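Local coordinates for protein AtxE2 (Asticcacaulis excentricus, PDB 5TXE) that hydrolyses the isopeptide bond of the lasso peptides astexin-2 and astexin-3, recognising their knotted loop and converting them to linear peptides, at residues 141-146 / 152-157; 176-179 / 183-186; 491-496 / 533-538. The protein carries 1 engineered substitution. All coordinates share one frame; numbering follows the deposited sequence.

Contact 1 (141-146 / 152-157); sequences LAYLRQ and RVWRAS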
ATOM      1  N   LEU A 141      -6.021 -12.847  23.912  1.00 34.53           N
ATOM      2  CA  LEU A 141      -5.462 -11.917  23.019  1.00 32.68           C
ATOM      3  C   LEU A 141      -5.826 -10.540  23.508  1.00 29.93           C
ATOM      4  O   LEU A 141      -6.893 -10.337  24.046  1.00 32.99           O
ATOM      5  CB  LEU A 141      -6.039 -12.142  21.624  1.00 34.84           C
ATOM      6  CG  LEU A 141      -5.828 -13.465  20.915  1.00 34.40           C
ATOM      7  CD1 LEU A 141      -6.449 -13.441  19.522  1.00 35.19           C
ATOM      8  CD2 LEU A 141      -4.349 -13.720  20.772  1.00 34.56           C
ATOM      9  N   ALA A 142      -4.919  -9.590  23.310  1.00 30.42           N
ATOM     10  CA  ALA A 142      -5.215  -8.158  23.422  1.00 28.52           C
ATOM     11  C   ALA A 142      -4.850  -7.490  22.081  1.00 31.64           C
ATOM     12  O   ALA A 142      -3.871  -7.876  21.441  1.00 26.21           O
ATOM     13  CB  ALA A 142      -4.421  -7.526  24.518  1.00 28.98           C
ATOM     14  N   TYR A 143      -5.649  -6.503  21.672  1.00 32.56           N
ATOM     15  CA  TYR A 143      -5.504  -5.895  20.349  1.00 30.20           C
ATOM     16  C   TYR A 143      -6.315  -4.636  20.342  1.00 31.91           C
ATOM     17  O   TYR A 143      -7.225  -4.453  21.174  1.00 30.00           O
ATOM     18  CB  TYR A 143      -5.976  -6.838  19.247  1.00 32.30           C
ATOM     19  CG  TYR A 143      -7.398  -7.327  19.418  1.00 35.70           C
ATOM     20  CD1 TYR A 143      -7.666  -8.409  20.222  1.00 37.60           C
ATOM     21  CD2 TYR A 143      -8.488  -6.699  18.791  1.00 37.93           C
ATOM     22  CE1 TYR A 143      -8.958  -8.866  20.414  1.00 40.00           C
ATOM     23  CE2 TYR A 143      -9.796  -7.143  19.008  1.00 37.16           C
ATOM     24  CZ  TYR A 143     -10.014  -8.225  19.827  1.00 38.22           C
ATOM     25  OH  TYR A 143     -11.252  -8.722  20.086  1.00 39.86           O
ATOM     26  N   LEU A 144      -5.971  -3.737  19.430  1.00 28.10           N
ATOM     27  CA  LEU A 144      -6.727  -2.507  19.226  1.00 27.25           C
ATOM     28  C   LEU A 144      -7.970  -2.728  18.353  1.00 24.52           C
ATOM     29  O   LEU A 144      -7.959  -3.558  17.452  1.00 25.05           O
ATOM     30  CB  LEU A 144      -5.851  -1.465  18.524  1.00 27.56           C
ATOM     31  CG  LEU A 144      -4.511  -1.165  19.200  1.00 26.96           C
ATOM     32  CD1 LEU A 144      -3.772  -0.140  18.363  1.00 27.08           C
ATOM     33  CD2 LEU A 144      -4.732  -0.674  20.606  1.00 26.53           C
ATOM     34  N   ARG A 145      -9.027  -1.993  18.655  1.00 26.13           N
ATOM     35  CA  ARG A 145     -10.268  -2.063  17.907  1.00 25.44           C
ATOM     36  C   ARG A 145     -11.061  -0.825  18.145  1.00 24.42           C
ATOM     37  O   ARG A 145     -11.162  -0.325  19.273  1.00 25.23           O
ATOM     38  CB  ARG A 145     -11.067  -3.297  18.306  1.00 29.90           C
ATOM     39  CG  ARG A 145     -12.554  -3.170  18.029  1.00 30.97           C
ATOM     40  CD  ARG A 145     -13.355  -4.444  18.258  1.00 29.12           C
ATOM     41  NE  ARG A 145     -14.782  -4.139  18.186  1.00 28.35           N
ATOM     42  CZ  ARG A 145     -15.768  -5.048  18.151  1.00 30.19           C
ATOM     43  NH1 ARG A 145     -15.532  -6.359  18.301  1.00 28.19           N
ATOM     44  NH2 ARG A 145     -17.012  -4.606  18.015  1.00 27.75           N
ATOM     45  N   GLN A 146     -11.606  -0.286  17.053  1.00 24.52           N
ATOM     46  CA  GLN A 146     -12.342   0.974  17.084  1.00 24.37           C
ATOM     47  C   GLN A 146     -13.878   0.776  17.058  1.00 24.74           C
ATOM     48  O   GLN A 146     -14.385   0.021  16.233  1.00 25.25           O
ATOM     49  CB  GLN A 146     -11.958   1.784  15.858  1.00 27.01           C
ATOM     50  CG  GLN A 146     -12.604   3.158  15.803  1.00 27.54           C
ATOM     51  CD  GLN A 146     -12.093   4.002  14.620  1.00 29.66           C
ATOM     52  OE1 GLN A 146     -10.891   4.173  14.428  1.00 30.32           O
ATOM     53  NE2 GLN A 146     -13.009   4.542  13.845  1.00 27.98           N
ATOM     54  N   ARG A 152      -9.986   1.402  21.355  1.00 26.84           N
ATOM     55  CA  ARG A 152      -9.850   0.808  22.691  1.00 29.43           C
ATOM     56  C   ARG A 152      -8.994  -0.456  22.588  1.00 27.28           C
ATOM     57  O   ARG A 152      -8.791  -0.990  21.489  1.00 28.93           O
ATOM     58  CB  ARG A 152     -11.218   0.377  23.164  1.00 26.65           C
ATOM     59  CG  ARG A 152     -12.211   1.523  23.317  1.00 29.73           C
ATOM     60  CD  ARG A 152     -13.581   1.021  23.824  1.00 27.97           C
ATOM     61  NE  ARG A 152     -14.516   2.129  23.900  1.00 27.93           N
ATOM     62  CZ  ARG A 152     -15.103   2.710  22.854  1.00 27.67           C
ATOM     63  NH1 ARG A 152     -14.889   2.318  21.606  1.00 27.14           N
ATOM     64  NH2 ARG A 152     -15.873   3.735  23.072  1.00 31.34           N
ATOM     65  N   VAL A 153      -8.557  -0.968  23.727  1.00 27.44           N
ATOM     66  CA  VAL A 153      -7.974  -2.310  23.777  1.00 28.38           C
ATOM     67  C   VAL A 153      -9.076  -3.305  24.123  1.00 28.43           C
ATOM     68  O   VAL A 153      -9.822  -3.111  25.100  1.00 25.53           O
ATOM     69  CB  VAL A 153      -6.862  -2.423  24.820  1.00 29.43           C
ATOM     70  CG1 VAL A 153      -6.347  -3.835  24.822  1.00 30.81           C
ATOM     71  CG2 VAL A 153      -5.741  -1.451  24.501  1.00 31.37           C
ATOM     72  N   TRP A 154      -9.157  -4.353  23.333  1.00 26.81           N
ATOM     73  CA  TRP A 154     -10.058  -5.407  23.586  1.00 31.71           C
ATOM     74  C   TRP A 154      -9.250  -6.636  24.003  1.00 32.19           C
ATOM     75  O   TRP A 154      -8.099  -6.789  23.635  1.00 30.75           O
ATOM     76  CB  TRP A 154     -10.915  -5.749  22.344  1.00 30.78           C
ATOM     77  CG  TRP A 154     -12.053  -4.755  22.079  1.00 30.95           C
ATOM     78  CD1 TRP A 154     -11.927  -3.427  21.927  1.00 31.34           C
ATOM     79  CD2 TRP A 154     -13.440  -5.046  21.946  1.00 29.48           C
ATOM     80  NE1 TRP A 154     -13.155  -2.853  21.722  1.00 31.97           N
ATOM     81  CE2 TRP A 154     -14.101  -3.831  21.710  1.00 31.66           C
ATOM     82  CE3 TRP A 154     -14.197  -6.229  21.994  1.00 33.84           C
ATOM     83  CZ2 TRP A 154     -15.480  -3.745  21.501  1.00 31.46           C
ATOM     84  CZ3 TRP A 154     -15.582  -6.139  21.827  1.00 33.14           C
ATOM     85  CH2 TRP A 154     -16.205  -4.899  21.603  1.00 30.74           C
ATOM     86  N   ARG A 155      -9.918  -7.505  24.752  1.00 33.00           N
ATOM     87  CA  ARG A 155      -9.386  -8.775  25.217  1.00 34.95           C
ATOM     88  C   ARG A 155     -10.288  -9.885  24.795  1.00 29.16           C
ATOM     89  O   ARG A 155     -11.471  -9.822  25.029  1.00 34.22           O
ATOM     90  CB  ARG A 155      -9.318  -8.734  26.725  1.00 39.54           C
ATOM     91  CG  ARG A 155      -8.864 -10.038  27.355  1.00 46.08           C
ATOM     92  CD  ARG A 155      -8.798  -9.786  28.833  1.00 53.04           C
ATOM     93  NE  ARG A 155      -8.405 -10.982  29.537  1.00 67.08           N
ATOM     94  CZ  ARG A 155      -9.262 -11.836  30.070  1.00 76.07           C
ATOM     95  NH1 ARG A 155     -10.574 -11.610  29.980  1.00 76.32           N
ATOM     96  NH2 ARG A 155      -8.804 -12.924  30.691  1.00 71.67           N
ATOM     97  N   ALA A 156      -9.757 -10.888  24.146  1.00 31.05           N
ATOM     98  CA  ALA A 156     -10.555 -11.988  23.643  1.00 32.76           C
ATOM     99  C   ALA A 156     -10.058 -13.341  24.204  1.00 41.28           C
ATOM    100  O   ALA A 156      -8.862 -13.575  24.283  1.00 49.55           O
ATOM    101  CB  ALA A 156     -10.502 -12.043  22.130  1.00 27.66           C
ATOM    102  N   SER A 157     -10.985 -14.257  24.494  1.00 46.82           N
ATOM    103  CA  SER A 157     -10.633 -15.636  24.849  1.00 49.32           C
ATOM    104  C   SER A 157     -10.344 -16.433  23.601  1.00 45.73           C
ATOM    105  O   SER A 157     -11.066 -16.340  22.618  1.00 54.53           O
ATOM    106  CB  SER A 157     -11.753 -16.285  25.666  1.00 56.05           C
ATOM    107  OG  SER A 157     -11.495 -17.645  25.915  1.00 62.07           O
TER
HETATM  108  O   HOH W   1     -13.603  -0.101  20.543  1.00 23.71           O
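W154 and R145, diagonal neighbours on adjacent antiparallel strands, two residues off direct register, meet flat against flat. The R145 guanidinium lies on the six-membered ring of the indole with centres 3.7 Å apart and planes only 3° from parallel, a stacked cation-pi pair. With CG of R145 anti to the backbone N (chi1 157°) and the rest of the chain extended, the aliphatic part also runs over the same indole face. Its CD sits 3.7 Å from the centroid of the five-membered ring, a CH-pi contact beside the charged one. W154 serves a second aromatic through its CB, which rests over one face of the Y143 ring, 3.6 Å from CZ. A156 closes in at the edge of that phenol, its CB 3.9 Å from Y143 CE1. The backbones of Y143 and W154 form a hydrogen-bonded pair, W154 N donating to Y143 O at 2.9 Å. R145 pairs likewise with R152, and one water accepts from W154 NE1 and R152 NH1 while donating to R145 O; R152 NH1 also bonds D147 O, and R152 NE forms a salt bridge with E168. D103 takes both Y143 OH and R145 NH1, and D147 pairs with R145 NE. This hairpin supplies the two central strands of a four-stranded antiparallel sheet, consistent with a propeller blade as in prolyl oligopeptidase relatives. The chemistry divides the work of one guanidinium: its face lies on the indole, its N-H groups go mainly to D103 and D147, with V104 O a further acceptor of NH1, and the two acids probably offset a positive charge kept close to a hydrophobic surface.

Contact 2 (176-179 / 183-186); sequences VQWL and TLIY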
ATOM      1  N   VAL A 176      -0.376  -1.684  22.768  1.00 26.54           N
ATOM      2  CA  VAL A 176      -0.594  -2.455  23.972  1.00 30.88           C
ATOM      3  C   VAL A 176       0.298  -3.725  23.967  1.00 28.36           C
ATOM      4  O   VAL A 176       0.566  -4.290  22.903  1.00 30.36           O
ATOM      5  CB  VAL A 176      -2.092  -2.840  24.052  1.00 30.83           C
ATOM      6  CG1 VAL A 176      -2.483  -3.746  22.876  1.00 29.83           C
ATOM      7  CG2 VAL A 176      -2.399  -3.510  25.385  1.00 30.82           C
ATOM      8  N   GLN A 177       0.766  -4.136  25.139  1.00 30.06           N
ATOM      9  CA  GLN A 177       1.424  -5.437  25.347  1.00 32.08           C
ATOM     10  C   GLN A 177       1.020  -5.980  26.733  1.00 31.55           C
ATOM     11  O   GLN A 177       0.681  -5.207  27.636  1.00 31.17           O
ATOM     12  CB  GLN A 177       2.952  -5.323  25.399  1.00 34.14           C
ATOM     13  CG  GLN A 177       3.614  -4.923  24.121  1.00 42.59           C
ATOM     14  CD  GLN A 177       3.840  -6.049  23.097  1.00 53.23           C
ATOM     15  OE1 GLN A 177       3.772  -7.288  23.384  1.00 41.86           O
ATOM     16  NE2 GLN A 177       4.131  -5.601  21.856  1.00 57.36           N
ATOM     17  N   TRP A 178       1.134  -7.301  26.892  1.00 33.63           N
ATOM     18  CA  TRP A 178       0.994  -7.951  28.182  1.00 35.17           C
ATOM     19  C   TRP A 178       2.296  -7.824  28.970  1.00 33.16           C
ATOM     20  O   TRP A 178       3.359  -8.084  28.431  1.00 37.23           O
ATOM     21  CB  TRP A 178       0.696  -9.420  27.963  1.00 31.49           C
ATOM     22  CG  TRP A 178      -0.570  -9.686  27.232  1.00 37.05           C
ATOM     23  CD1 TRP A 178      -0.750  -9.848  25.872  1.00 36.89           C
ATOM     24  CD2 TRP A 178      -1.852  -9.865  27.820  1.00 35.17           C
ATOM     25  NE1 TRP A 178      -2.064 -10.125  25.605  1.00 34.63           N
ATOM     26  CE2 TRP A 178      -2.759 -10.127  26.780  1.00 35.20           C
ATOM     27  CE3 TRP A 178      -2.318  -9.858  29.143  1.00 40.15           C
ATOM     28  CZ2 TRP A 178      -4.097 -10.355  27.010  1.00 38.18           C
ATOM     29  CZ3 TRP A 178      -3.647 -10.066  29.374  1.00 42.43           C
ATOM     30  CH2 TRP A 178      -4.528 -10.325  28.306  1.00 40.93           C
ATOM     31  N   LEU A 179       2.211  -7.374  30.216  1.00 35.12           N
ATOM     32  CA  LEU A 179       3.332  -7.473  31.149  1.00 38.49           C
ATOM     33  C   LEU A 179       3.327  -8.844  31.892  1.00 41.99           C
ATOM     34  O   LEU A 179       4.386  -9.387  32.158  1.00 48.58           O
ATOM     35  CB  LEU A 179       3.351  -6.329  32.138  1.00 39.70           C
ATOM     36  CG  LEU A 179       3.569  -4.921  31.574  1.00 42.16           C
ATOM     37  CD1 LEU A 179       3.622  -3.872  32.687  1.00 38.89           C
ATOM     38  CD2 LEU A 179       4.841  -4.886  30.756  1.00 42.20           C
ATOM     39  N   THR A 183      -1.924  -8.179  33.424  1.00 38.93           N
ATOM     40  CA  THR A 183      -1.473  -6.800  33.444  1.00 39.81           C
ATOM     41  C   THR A 183      -1.118  -6.345  32.040  1.00 36.73           C
ATOM     42  O   THR A 183      -0.449  -7.081  31.309  1.00 32.19           O
ATOM     43  CB  THR A 183      -0.249  -6.700  34.338  1.00 42.91           C
ATOM     44  OG1 THR A 183      -0.530  -7.317  35.608  1.00 49.40           O
ATOM     45  CG2 THR A 183       0.145  -5.290  34.519  1.00 42.33           C
ATOM     46  N   LEU A 184      -1.582  -5.147  31.658  1.00 35.07           N
ATOM     47  CA  LEU A 184      -1.385  -4.628  30.298  1.00 34.13           C
ATOM     48  C   LEU A 184      -0.749  -3.284  30.414  1.00 32.08           C
ATOM     49  O   LEU A 184      -1.136  -2.465  31.248  1.00 32.56           O
ATOM     50  CB  LEU A 184      -2.722  -4.470  29.530  1.00 34.96           C
ATOM     51  CG  LEU A 184      -3.494  -5.718  29.147  1.00 35.42           C
ATOM     52  CD1 LEU A 184      -4.877  -5.315  28.670  1.00 36.64           C
ATOM     53  CD2 LEU A 184      -2.780  -6.473  28.049  1.00 36.56           C
ATOM     54  N   ILE A 185       0.188  -3.036  29.521  1.00 29.94           N
ATOM     55  CA  ILE A 185       0.721  -1.688  29.369  1.00 32.12           C
ATOM     56  C   ILE A 185       0.245  -1.117  28.025  1.00 29.09           C
ATOM     57  O   ILE A 185       0.142  -1.828  27.037  1.00 26.47           O
ATOM     58  CB  ILE A 185       2.263  -1.686  29.438  1.00 29.99           C
ATOM     59  CG1 ILE A 185       2.771  -0.282  29.274  1.00 31.14           C
ATOM     60  CG2 ILE A 185       2.870  -2.589  28.380  1.00 29.36           C
ATOM     61  CD1 ILE A 185       4.232  -0.127  29.641  1.00 36.34           C
ATOM     62  N   TYR A 186      -0.068   0.157  28.008  1.00 30.24           N
ATOM     63  CA  TYR A 186      -0.625   0.773  26.828  1.00 27.82           C
ATOM     64  C   TYR A 186      -0.229   2.214  26.724  1.00 28.24           C
ATOM     65  O   TYR A 186       0.172   2.836  27.711  1.00 29.67           O
ATOM     66  CB  TYR A 186      -2.146   0.673  26.829  1.00 30.04           C
ATOM     67  CG  TYR A 186      -2.877   1.537  27.856  1.00 31.13           C
ATOM     68  CD1 TYR A 186      -3.118   1.091  29.164  1.00 34.14           C
ATOM     69  CD2 TYR A 186      -3.408   2.760  27.504  1.00 37.20           C
ATOM     70  CE1 TYR A 186      -3.844   1.852  30.102  1.00 34.08           C
ATOM     71  CE2 TYR A 186      -4.131   3.521  28.449  1.00 38.02           C
ATOM     72  CZ  TYR A 186      -4.340   3.050  29.745  1.00 35.45           C
ATOM     73  OH  TYR A 186      -5.066   3.813  30.653  1.00 43.31           O
TER
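L184 and W178 lie side by side and point the same way from neighbouring strands, and the leucine uses one branch to touch the ring. Its CD2 stands over the indole face, displaced toward the rim, 3.6 Å from the centroid of the six-membered ring and 18° off the normal. The indole is set upright for this by a chi2 of 92°, while its NE1 is engaged by R133 O. The same methyl also meets V176, whose CG2 approaches it obliquely at 4.0 Å. Thus L184 CD2 is lodged between an aromatic face and a branched side chain, all three on one side of the sheet. On the other side I185 takes the central place. With its CG1 anti to the backbone N (chi1 180°), I185 turns CG2 toward the segment 176-179, 3.8 Å from L179 CD2 and 4.0 Å from Q177 CB. L179 sits where the chain turns a corner, and its CB also faces T183 CG2 at 4.1 Å. Backbone bonds fix this register: Q177 and I185 exchange two, and L179 N donates to T183 O at 2.9 Å. Helix 246-253 packs on Q177, L179 and I185, whereas L184 also touches V166 and I167 of strand 163-167 in the preceding sheet. The hairpin thus gives the first two strands of a four-stranded antiparallel meander, with one face against the preceding sheet and the other against helix 246-253, consistent with a beta-propeller blade as in prolyl oligopeptidase relatives.

Contact 3 (491-496 / 533-538); sequences SNWRNR and VHFGLI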
ATOM      1  N   SER A 491      14.288  16.452 -11.238  1.00 38.04           N
ATOM      2  CA  SER A 491      14.973  17.453 -12.011  1.00 38.98           C
ATOM      3  C   SER A 491      14.626  17.238 -13.457  1.00 39.07           C
ATOM      4  O   SER A 491      14.913  16.176 -14.039  1.00 36.54           O
ATOM      5  CB  SER A 491      16.484  17.332 -11.838  1.00 39.95           C
ATOM      6  OG  SER A 491      17.077  18.103 -12.842  1.00 46.48           O
ATOM      7  N   ASN A 492      13.967  18.224 -14.051  1.00 37.48           N
ATOM      8  CA  ASN A 492      13.557  18.123 -15.464  1.00 39.03           C
ATOM      9  C   ASN A 492      12.643  16.932 -15.746  1.00 35.54           C
ATOM     10  O   ASN A 492      12.581  16.410 -16.881  1.00 31.87           O
ATOM     11  CB  ASN A 492      14.807  18.105 -16.366  1.00 45.07           C
ATOM     12  CG  ASN A 492      15.518  19.446 -16.355  1.00 51.65           C
ATOM     13  OD1 ASN A 492      14.913  20.473 -16.648  1.00 51.82           O
ATOM     14  ND2 ASN A 492      16.778  19.452 -15.917  1.00 51.80           N
ATOM     15  N   TRP A 493      11.974  16.476 -14.685  1.00 31.75           N
ATOM     16  CA  TRP A 493      11.120  15.328 -14.772  1.00 33.20           C
ATOM     17  C   TRP A 493      11.822  14.093 -15.375  1.00 33.70           C
ATOM     18  O   TRP A 493      11.215  13.292 -16.052  1.00 36.21           O
ATOM     19  CB  TRP A 493       9.890  15.684 -15.604  1.00 35.63           C
ATOM     20  CG  TRP A 493       9.004  16.758 -14.947  1.00 41.23           C
ATOM     21  CD1 TRP A 493       8.947  18.102 -15.248  1.00 42.80           C
ATOM     22  CD2 TRP A 493       8.068  16.554 -13.888  1.00 36.28           C
ATOM     23  NE1 TRP A 493       8.011  18.718 -14.464  1.00 39.87           N
ATOM     24  CE2 TRP A 493       7.478  17.790 -13.610  1.00 37.91           C
ATOM     25  CE3 TRP A 493       7.660  15.437 -13.173  1.00 37.42           C
ATOM     26  CZ2 TRP A 493       6.512  17.934 -12.650  1.00 37.69           C
ATOM     27  CZ3 TRP A 493       6.698  15.585 -12.202  1.00 39.34           C
ATOM     28  CH2 TRP A 493       6.132  16.818 -11.963  1.00 39.01           C
ATOM     29  N   ARG A 494      13.099  13.924 -15.085  1.00 39.06           N
ATOM     30  CA  ARG A 494      13.883  12.848 -15.706  1.00 41.12           C
ATOM     31  C   ARG A 494      13.271  11.488 -15.413  1.00 33.22           C
ATOM     32  O   ARG A 494      13.045  10.726 -16.319  1.00 28.73           O
ATOM     33  CB  ARG A 494      15.383  12.920 -15.277  1.00 52.31           C
ATOM     34  CG  ARG A 494      16.203  13.988 -16.046  1.00 72.37           C
ATOM     35  CD  ARG A 494      17.614  14.315 -15.455  1.00 85.66           C
ATOM     36  NE  ARG A 494      18.474  13.121 -15.572  1.00100.87           N
ATOM     37  CZ  ARG A 494      19.803  13.108 -15.717  1.00 98.40           C
ATOM     38  NH1 ARG A 494      20.518  14.225 -15.772  1.00 97.75           N
ATOM     39  NH2 ARG A 494      20.424  11.943 -15.819  1.00 98.72           N
ATOM     40  N   ASN A 495      12.924  11.196 -14.150  1.00 31.54           N
ATOM     41  CA  ASN A 495      12.345   9.896 -13.876  1.00 30.06           C
ATOM     42  C   ASN A 495      10.936   9.711 -14.453  1.00 30.43           C
ATOM     43  O   ASN A 495      10.567   8.605 -14.826  1.00 30.36           O
ATOM     44  CB  ASN A 495      12.353   9.550 -12.383  1.00 33.46           C
ATOM     45  CG  ASN A 495      12.112   8.049 -12.148  1.00 34.09           C
ATOM     46  OD1 ASN A 495      12.688   7.207 -12.842  1.00 36.67           O
ATOM     47  ND2 ASN A 495      11.257   7.724 -11.209  1.00 33.44           N
ATOM     48  N   ARG A 496      10.158  10.777 -14.549  1.00 26.93           N
ATOM     49  CA  ARG A 496       8.868  10.626 -15.104  1.00 28.41           C
ATOM     50  C   ARG A 496       8.973  10.240 -16.528  1.00 27.72           C
ATOM     51  O   ARG A 496       8.147   9.449 -17.027  1.00 29.01           O
ATOM     52  CB  ARG A 496       8.090  11.939 -15.031  1.00 33.78           C
ATOM     53  CG  ARG A 496       6.660  11.751 -14.659  1.00 36.95           C
ATOM     54  CD  ARG A 496       6.729  11.516 -13.172  1.00 37.55           C
ATOM     55  NE  ARG A 496       5.940  10.454 -12.754  1.00 37.09           N
ATOM     56  CZ  ARG A 496       5.854  10.057 -11.501  1.00 36.67           C
ATOM     57  NH1 ARG A 496       6.523  10.663 -10.549  1.00 38.09           N
ATOM     58  NH2 ARG A 496       5.049   9.065 -11.213  1.00 39.52           N
ATOM     59  N   VAL A 533      -0.122   9.594 -15.064  1.00 24.16           N
ATOM     60  CA  VAL A 533      -1.203   9.867 -15.974  1.00 26.06           C
ATOM     61  C   VAL A 533      -1.170  11.281 -16.472  1.00 24.91           C
ATOM     62  O   VAL A 533      -1.397  11.519 -17.651  1.00 23.35           O
ATOM     63  CB  VAL A 533      -2.553   9.679 -15.337  1.00 27.81           C
ATOM     64  CG1 VAL A 533      -3.658  10.110 -16.283  1.00 25.90           C
ATOM     65  CG2 VAL A 533      -2.741   8.209 -14.966  1.00 30.47           C
ATOM     66  N   HIS A 534      -0.899  12.225 -15.588  1.00 26.06           N
ATOM     67  CA  HIS A 534      -0.990  13.646 -15.970  1.00 29.15           C
ATOM     68  C   HIS A 534       0.135  13.930 -16.949  1.00 25.45           C
ATOM     69  O   HIS A 534      -0.071  14.527 -17.993  1.00 24.85           O
ATOM     70  CB  HIS A 534      -0.933  14.612 -14.756  1.00 27.43           C
ATOM     71  CG  HIS A 534      -1.932  14.296 -13.684  1.00 33.29           C
ATOM     72  ND1 HIS A 534      -1.667  14.471 -12.338  1.00 35.29           N
ATOM     73  CD2 HIS A 534      -3.159  13.730 -13.758  1.00 32.08           C
ATOM     74  CE1 HIS A 534      -2.712  14.069 -11.648  1.00 34.64           C
ATOM     75  NE2 HIS A 534      -3.622  13.605 -12.486  1.00 31.50           N
ATOM     76  N   PHE A 535       1.311  13.488 -16.564  1.00 23.09           N
ATOM     77  CA  PHE A 535       2.518  13.589 -17.431  1.00 24.52           C
ATOM     78  C   PHE A 535       2.309  12.919 -18.771  1.00 23.62           C
ATOM     79  O   PHE A 535       2.672  13.443 -19.812  1.00 25.60           O
ATOM     80  CB  PHE A 535       3.735  12.946 -16.725  1.00 23.83           C
ATOM     81  CG  PHE A 535       5.053  13.279 -17.354  1.00 25.51           C
ATOM     82  CD1 PHE A 535       5.687  14.466 -17.052  1.00 24.72           C
ATOM     83  CD2 PHE A 535       5.602  12.454 -18.325  1.00 26.50           C
ATOM     84  CE1 PHE A 535       6.895  14.793 -17.634  1.00 27.50           C
ATOM     85  CE2 PHE A 535       6.831  12.741 -18.902  1.00 29.67           C
ATOM     86  CZ  PHE A 535       7.474  13.924 -18.556  1.00 28.44           C
ATOM     87  N   GLY A 536       1.703  11.757 -18.743  1.00 24.48           N
ATOM     88  CA  GLY A 536       1.515  10.964 -19.946  1.00 24.97           C
ATOM     89  C   GLY A 536       0.584  11.582 -20.936  1.00 28.85           C
ATOM     90  O   GLY A 536       0.787  11.440 -22.175  1.00 28.25           O
ATOM     91  N   LEU A 537      -0.460  12.244 -20.447  1.00 26.82           N
ATOM     92  CA  LEU A 537      -1.483  12.773 -21.368  1.00 26.53           C
ATOM     93  C   LEU A 537      -0.962  14.043 -22.021  1.00 26.57           C
ATOM     94  O   LEU A 537      -1.424  14.455 -23.040  1.00 26.54           O
ATOM     95  CB  LEU A 537      -2.782  13.069 -20.649  1.00 26.13           C
ATOM     96  CG  LEU A 537      -3.498  11.890 -20.051  1.00 29.89           C
ATOM     97  CD1 LEU A 537      -4.857  12.305 -19.516  1.00 30.64           C
ATOM     98  CD2 LEU A 537      -3.672  10.772 -21.034  1.00 31.85           C
ATOM     99  N   ILE A 538      -0.001  14.679 -21.396  1.00 30.39           N
ATOM    100  CA  ILE A 538       0.544  15.905 -21.943  1.00 30.90           C
ATOM    101  C   ILE A 538       1.731  15.634 -22.841  1.00 32.64           C
ATOM    102  O   ILE A 538       1.917  16.331 -23.810  1.00 29.97           O
ATOM    103  CB  ILE A 538       0.964  16.855 -20.817  1.00 28.81           C
ATOM    104  CG1 ILE A 538      -0.308  17.455 -20.182  1.00 29.65           C
ATOM    105  CG2 ILE A 538       1.885  17.981 -21.295  1.00 28.23           C
ATOM    106  CD1 ILE A 538      -0.033  17.966 -18.804  1.00 29.93           C
TER
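The helix that follows the nucleophile in the alpha/beta-hydrolase fold, here 528-539, meets the start of helix 494-512 through F535, which receives R496 on its ring face and W493 beside it. The nucleophile position itself is the engineered A527, immediately before helix 528-539. R496 comes to the ring with its aliphatic part: CG stands over one face, 3.5 Å from F535 CG and 3.8 Å from the ring centroid. The arginine chain then bends away, and its guanidinium plane is turned 55° from the ring, so no flat stack forms. That bend delivers NH2 to D528 in a salt bridge and to T532 OG1, both on the first turns of the nucleophile helix. F535 is directed at the other segment by a chi1 of -166°, with CG anti to the backbone N. Its CE1 reaches W493 CB at 3.7 Å as the two side chains slide past each other in opposite directions. The rings meet obliquely, their planes at 42°. W493, at the N-cap position, stacks its indole on F585 and gives NE1 to F585 O, while W497 adds an edge-to-face contact to F535. With an alanine here the ring under R496 CG is gone, which would probably open a gap beside W493 CB and let the arginine chain shift relative to D528. R496 probably lies in the second shell of the active site, its side chain about 7 Å from that of Y438 and about 8 Å from that of A527. The chemistry is accordingly split: the contact across the two segments is apolar and carries no hydrogen bond, whereas the charged end of the same arginine is paired with an acid next to the nucleophile position.

From the N terminus, contact 1 closes the short turn between strands 140-147 and 150-157, and contact 2 does the same for strands 173-178 and 183-188 in the next four-stranded sheet. Contact 3 comes much later and closes a longer excursion of 36 residues, joining helices 494-512 and 528-539 of the hydrolase domain. All three follow in series; none nests in or crosses another. Contacts 1 and 2 nevertheless touch, A142 CB lying 3.7 Å from W178 NE1 and V153 CG2 3.9 Å from V176 CB, so the two sheets pack directly. Contact 3 lies on the opposite side of the chain's centre, with nearest atoms about 29 Å from contact 1.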